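Long-range contacts in aldehyde dehydrogenase (Bartonella henselae, PDB 3I44), which probably oxidises aldehydes to carboxylic acids with a nicotinamide dinucleotide as electron acceptor: residues 143-148 with 156-161; 162-167 with 239-244. The protein carries 1 engineered substitution. All coordinates share one frame; numbering follows the deposited sequence.

Contact 1: residues 143-148 with 156-161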
loop_
_atom_site.group_PDB
_atom_site.type_symbol
_atom_site.label_atom_id
_atom_site.label_comp_id
_atom_site.label_asym_id
_atom_site.label_seq_id
_atom_site.Cartn_x
_atom_site.Cartn_y
_atom_site.Cartn_z
ATOM N N SER A 143 0.414 -2.877 21.361
ATOM C CA SER A 143 -0.914 -3.206 21.880
ATOM C C SER A 143 -1.931 -3.224 20.734
ATOM O O SER A 143 -1.860 -2.380 19.856
ATOM C CB SER A 143 -1.323 -2.205 22.954
ATOM O OG SER A 143 -2.671 -2.443 23.284
ATOM N N PHE A 144 -2.878 -4.166 20.764
ATOM C CA PHE A 144 -3.907 -4.281 19.701
ATOM C C PHE A 144 -5.004 -3.208 19.777
ATOM O O PHE A 144 -5.817 -3.082 18.867
ATOM C CB PHE A 144 -4.517 -5.683 19.678
ATOM C CG PHE A 144 -3.595 -6.708 19.079
ATOM C CD1 PHE A 144 -2.597 -7.303 19.848
ATOM C CD2 PHE A 144 -3.699 -7.051 17.739
ATOM C CE1 PHE A 144 -1.738 -8.240 19.290
ATOM C CE2 PHE A 144 -2.839 -7.995 17.174
ATOM C CZ PHE A 144 -1.850 -8.584 17.957
ATOM N N GLN A 145 -5.015 -2.436 20.860
ATOM C CA GLN A 145 -5.871 -1.257 20.976
ATOM C C GLN A 145 -5.064 -0.117 21.512
ATOM O O GLN A 145 -4.225 -0.296 22.406
ATOM C CB GLN A 145 -7.021 -1.455 21.970
ATOM C CG GLN A 145 -7.815 -2.734 21.860
ATOM C CD GLN A 145 -9.097 -2.710 22.762
ATOM O OE1 GLN A 145 -9.395 -1.717 23.428
ATOM N NE2 GLN A 145 -9.835 -3.814 22.770
ATOM N N GLU A 146 -5.351 1.063 21.006
ATOM C CA GLU A 146 -4.794 2.259 21.558
ATOM C C GLU A 146 -5.652 3.446 21.228
ATOM O O GLU A 146 -6.634 3.340 20.482
ATOM C CB GLU A 146 -3.384 2.477 21.042
ATOM C CG GLU A 146 -3.232 2.640 19.559
ATOM C CD GLU A 146 -1.804 2.266 19.142
ATOM O OE1 GLU A 146 -1.124 1.647 20.014
ATOM O OE2 GLU A 146 -1.369 2.540 17.990
ATOM N N ALA A 147 -5.292 4.587 21.804
ATOM C CA ALA A 147 -6.024 5.812 21.533
ATOM C C ALA A 147 -5.968 6.104 20.024
ATOM O O ALA A 147 -4.961 5.794 19.352
ATOM C CB ALA A 147 -5.463 6.996 22.350
ATOM N N LEU A 148 -7.061 6.668 19.506
ATOM C CA LEU A 148 -7.152 7.054 18.106
ATOM C C LEU A 148 -6.497 8.413 17.911
ATOM O O LEU A 148 -5.758 8.626 16.939
ATOM C CB LEU A 148 -8.618 7.080 17.642
ATOM C CG LEU A 148 -8.844 7.357 16.141
ATOM C CD1 LEU A 148 -8.250 6.264 15.259
ATOM C CD2 LEU A 148 -10.340 7.568 15.845
ATOM N N ILE A 156 -11.278 4.857 19.881
ATOM C CA ILE A 156 -10.210 3.898 20.025
ATOM C C ILE A 156 -9.777 3.376 18.633
ATOM O O ILE A 156 -10.608 3.301 17.693
ATOM C CB ILE A 156 -10.684 2.767 20.953
ATOM C CG1 ILE A 156 -9.535 2.185 21.748
ATOM C CG2 ILE A 156 -11.440 1.667 20.203
ATOM C CD1 ILE A 156 -10.001 1.146 22.798
ATOM N N LEU A 157 -8.476 3.057 18.516
ATOM C CA LEU A 157 -7.908 2.372 17.360
ATOM C C LEU A 157 -7.723 0.901 17.691
ATOM O O LEU A 157 -7.184 0.542 18.743
ATOM C CB LEU A 157 -6.593 3.029 16.942
ATOM C CG LEU A 157 -5.854 2.500 15.694
ATOM C CD1 LEU A 157 -6.558 2.950 14.413
ATOM C CD2 LEU A 157 -4.393 2.971 15.654
ATOM N N HIS A 158 -8.204 0.038 16.811
ATOM C CA HIS A 158 -8.111 -1.424 16.980
ATOM C C HIS A 158 -7.317 -1.958 15.802
ATOM O O HIS A 158 -7.453 -1.462 14.674
ATOM C CB HIS A 158 -9.486 -2.113 16.957
ATOM C CG HIS A 158 -10.058 -2.429 18.305
ATOM N ND1 HIS A 158 -10.922 -3.482 18.512
ATOM C CD2 HIS A 158 -9.920 -1.815 19.503
ATOM C CE1 HIS A 158 -11.283 -3.509 19.783
ATOM N NE2 HIS A 158 -10.689 -2.506 20.406
ATOM N N TYR A 159 -6.460 -2.950 16.055
ATOM C CA TYR A 159 -5.740 -3.646 14.993
ATOM C C TYR A 159 -6.330 -5.035 14.875
ATOM O O TYR A 159 -6.468 -5.749 15.899
ATOM C CB TYR A 159 -4.239 -3.765 15.287
ATOM C CG TYR A 159 -3.472 -2.452 15.269
ATOM C CD1 TYR A 159 -2.903 -1.987 14.109
ATOM C CD2 TYR A 159 -3.362 -1.672 16.412
ATOM C CE1 TYR A 159 -2.228 -0.802 14.084
ATOM C CE2 TYR A 159 -2.688 -0.482 16.407
ATOM C CZ TYR A 159 -2.111 -0.047 15.238
ATOM O OH TYR A 159 -1.421 1.165 15.187
ATOM N N ASP A 160 -6.657 -5.438 13.647
ATOM C CA ASP A 160 -7.223 -6.779 13.366
ATOM C C ASP A 160 -6.333 -7.559 12.373
ATOM O O ASP A 160 -5.848 -6.984 11.385
ATOM C CB ASP A 160 -8.592 -6.646 12.675
ATOM C CG ASP A 160 -9.734 -6.236 13.617
ATOM O OD1 ASP A 160 -9.799 -6.737 14.753
ATOM O OD2 ASP A 160 -10.606 -5.466 13.139
ATOM N N ALA A 161 -6.167 -8.858 12.600
ATOM C CA ALA A 161 -5.531 -9.718 11.608
ATOM C C ALA A 161 -6.098 -9.421 10.198
ATOM O O ALA A 161 -7.308 -9.470 9.998
ATOM C CB ALA A 161 -5.752 -11.177 11.966
#
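Glu-146 and Leu-157 pair through both backbone groups: Glu-146 N donates to Leu-157 O at 3.0 Å, and Leu-157 N returns a bond of 2.7 Å to Glu-146 O. A third bond, from Tyr-159 N to Phe-144 O (2.9 Å), extends the antiparallel ladder. Between these rungs Gln-145 and His-158 form a non-hydrogen-bonded pair whose side chains run alongside each other. Beside them, CD1 of Ile-156 reaches the amide of Gln-145.

The other face carries Glu-146 and Leu-157. With CG of Glu-146 between its backbone N and carbonyl carbon (chi1 61°), the extended chain brings OE2 to 3.1 Å from Tyr-159 OH. The carboxylate stands almost perpendicular to the phenol ring, at its edge. CD2 of Leu-157 lies 3.8 Å from OE2 of Glu-146, while CD1 of Leu-157 meets CD1 of Leu-148 at 3.8 Å. Further out, Ser-143 OG binds Gln-145 O (2.8 Å), tying the approach to the strand back onto it, and Phe-142 sets its ring edge-to-face with those of Phe-144 and Tyr-159.

The second subunit touches Leu-157 through Tyr-467 and His-158 through Ala-448. Together the segments form a beta hairpin, consistent with the oligomerisation arm of aldehyde dehydrogenases. Strand 489-494 also bonds to 156-161, and Phe-144 packs on helix 84-100.

Contact 2: residues 162-167 with 239-244; sequences IGVVGL and PDLEMI. Engineered in segment 239-244: Glu-242 (natural residue Gly).
Gly-166 lies against Leu-241 and Ile-244 at the tightly packed end of this contact. Its N donates an almost straight bond (178°) to Met-243 O, 2.9 Å away, and its CA is approached by CD1 of Ile-244 at 3.7 Å and CD1 of Leu-241 at 3.9 Å. Leu-241 turns its other methyl, CD2, onto CG1 of Val-164 (3.6 Å), the two side chains crossing at about a right angle. Beside the bond to Gly-166, Val-165 and Met-243 run side by side, CG1 of the valine 3.9 Å from CB of the methionine.

Strands 156-168 and 243-247 are parallel neighbours, with Gly-166 opposite Ile-244. Strand 191-195 bonds to the other edge of 156-168, completing a beta-alpha-beta crossover through helix 174-188, consistent with the Rossmann-like nucleotide-binding domain of aldehyde dehydrogenases. Met-243 extends from a CG anti to its backbone N (chi1 166°), bringing SD 4.0 Å from CG2 of Ile-162.

Toward the subunit boundary the contact turns polar. The engineered Glu-242 donates its N to Val-164 O at 2.9 Å; its bent side chain crosses Ile-162, OE2 lying 4.1 Å from Ile-162 CG1, and OE2 forms salt bridges with Arg-476 and Arg-451 of the second subunit. Elsewhere, on the loose side, Asp-240 is exposed, its carboxylate leading away while its backbone O lies near CB of Val-164.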
loop_
_atom_site.group_PDB
_atom_site.type_symbol
_atom_site.label_atom_id
_atom_site.label_comp_id
_atom_site.label_asym_id
_atom_site.label_seq_id
_atom_site.Cartn_x
_atom_site.Cartn_y
_atom_site.Cartn_z
ATOM N N ILE A 162 -5.229 -9.116 9.236
ATOM C CA ILE A 162 -5.692 -8.817 7.868
ATOM C C ILE A 162 -6.447 -10.024 7.271
ATOM O O ILE A 162 -7.399 -9.845 6.496
ATOM C CB ILE A 162 -4.548 -8.290 6.949
ATOM C CG1 ILE A 162 -5.144 -7.534 5.750
ATOM C CG2 ILE A 162 -3.615 -9.424 6.499
ATOM C CD1 ILE A 162 -4.141 -6.599 4.936
ATOM N N GLY A 163 -6.062 -11.231 7.676
ATOM C CA GLY A 163 -6.718 -12.455 7.197
ATOM C C GLY A 163 -5.747 -13.552 6.806
ATOM O O GLY A 163 -4.712 -13.737 7.441
ATOM N N VAL A 164 -6.098 -14.296 5.750
ATOM C CA VAL A 164 -5.289 -15.366 5.242
ATOM C C VAL A 164 -4.361 -14.731 4.231
ATOM O O VAL A 164 -4.806 -14.002 3.382
ATOM C CB VAL A 164 -6.127 -16.500 4.592
ATOM C CG1 VAL A 164 -5.235 -17.678 4.269
ATOM C CG2 VAL A 164 -7.277 -16.973 5.502
ATOM N N VAL A 165 -3.060 -14.994 4.335
ATOM C CA VAL A 165 -2.067 -14.301 3.539
ATOM C C VAL A 165 -1.192 -15.234 2.747
ATOM O O VAL A 165 -0.944 -16.394 3.127
ATOM C CB VAL A 165 -1.223 -13.356 4.422
ATOM C CG1 VAL A 165 -2.185 -12.432 5.197
ATOM C CG2 VAL A 165 -0.345 -14.154 5.415
ATOM N N GLY A 166 -0.703 -14.691 1.631
ATOM C CA GLY A 166 0.274 -15.367 0.768
ATOM C C GLY A 166 1.668 -14.813 0.936
ATOM O O GLY A 166 1.879 -13.597 0.893
ATOM N N LEU A 167 2.625 -15.713 1.129
ATOM C CA LEU A 167 4.018 -15.366 1.393
ATOM C C LEU A 167 4.896 -15.999 0.343
ATOM O O LEU A 167 4.830 -17.201 0.138
ATOM C CB LEU A 167 4.443 -15.838 2.789
ATOM C CG LEU A 167 3.546 -15.460 3.986
ATOM C CD1 LEU A 167 4.152 -15.907 5.311
ATOM C CD2 LEU A 167 3.294 -13.913 3.998
ATOM N N PRO A 239 -8.903 -15.329 -4.634
ATOM C CA PRO A 239 -9.865 -14.473 -3.926
ATOM C C PRO A 239 -9.913 -14.672 -2.396
ATOM O O PRO A 239 -10.370 -13.774 -1.702
ATOM C CB PRO A 239 -11.214 -14.824 -4.589
ATOM C CG PRO A 239 -11.041 -16.228 -5.119
ATOM C CD PRO A 239 -9.562 -16.330 -5.508
ATOM N N ASP A 240 -9.432 -15.800 -1.880
ATOM C CA ASP A 240 -9.450 -16.054 -0.430
ATOM C C ASP A 240 -8.186 -15.580 0.319
ATOM O O ASP A 240 -8.061 -15.828 1.518
ATOM C CB ASP A 240 -9.643 -17.531 -0.131
ATOM C CG ASP A 240 -11.030 -18.040 -0.508
ATOM O OD1 ASP A 240 -11.986 -17.266 -0.546
ATOM O OD2 ASP A 240 -11.148 -19.235 -0.783
ATOM N N LEU A 241 -7.250 -14.935 -0.379
ATOM C CA LEU A 241 -6.121 -14.298 0.311
ATOM C C LEU A 241 -6.347 -12.806 0.367
ATOM O O LEU A 241 -6.773 -12.188 -0.612
ATOM C CB LEU A 241 -4.785 -14.615 -0.356
ATOM C CG LEU A 241 -4.395 -16.094 -0.454
ATOM C CD1 LEU A 241 -2.984 -16.208 -1.171
ATOM C CD2 LEU A 241 -4.426 -16.778 0.902
ATOM N N GLU A 242 -6.063 -12.204 1.507
ATOM C CA GLU A 242 -6.301 -10.778 1.616
ATOM C C GLU A 242 -5.012 -9.939 1.453
ATOM O O GLU A 242 -5.050 -8.713 1.294
ATOM C CB GLU A 242 -7.126 -10.498 2.867
ATOM C CG GLU A 242 -8.604 -9.977 2.469
ATOM C CD GLU A 242 -8.586 -8.482 2.519
ATOM O OE1 GLU A 242 -8.367 -7.776 1.481
ATOM O OE2 GLU A 242 -8.660 -8.024 3.703
ATOM N N MET A 243 -3.878 -10.617 1.402
ATOM C CA MET A 243 -2.592 -9.946 1.283
ATOM C C MET A 243 -1.559 -10.850 0.695
ATOM O O MET A 243 -1.577 -12.052 0.940
ATOM C CB MET A 243 -2.114 -9.509 2.669
ATOM C CG MET A 243 -0.654 -9.112 2.731
ATOM S SD MET A 243 -0.343 -8.501 4.329
ATOM C CE MET A 243 1.442 -8.085 4.221
ATOM N N ILE A 244 -0.641 -10.263 -0.071
ATOM C CA ILE A 244 0.533 -10.959 -0.560
ATOM C C ILE A 244 1.778 -10.203 -0.110
ATOM O O ILE A 244 1.892 -8.999 -0.396
ATOM C CB ILE A 244 0.603 -11.014 -2.085
ATOM C CG1 ILE A 244 -0.503 -11.904 -2.600
ATOM C CG2 ILE A 244 1.952 -11.641 -2.537
ATOM C CD1 ILE A 244 -0.328 -13.345 -2.249
#

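How the contacts relate
Both contacts use strand 156-168 and belong to one mixed sheet, in series along the chain with centres about 20 Å apart. Contact 1, partly buried and about 30 Å from the chain's centre, is a local antiparallel hairpin; contact 2, largely buried and about 20 Å from that centre, joins parallel strands distant in sequence. Their chemistry follows: aromatic and polar side chains accompany the backbone ladder of 143-148 with 156-161, whereas aliphatic groups and glycine dominate 162-167 with 239-244. Each also touches the second subunit, contact 1 by packing, contact 2 both by packing and by an engineered glutamate that meets arginines of that subunit.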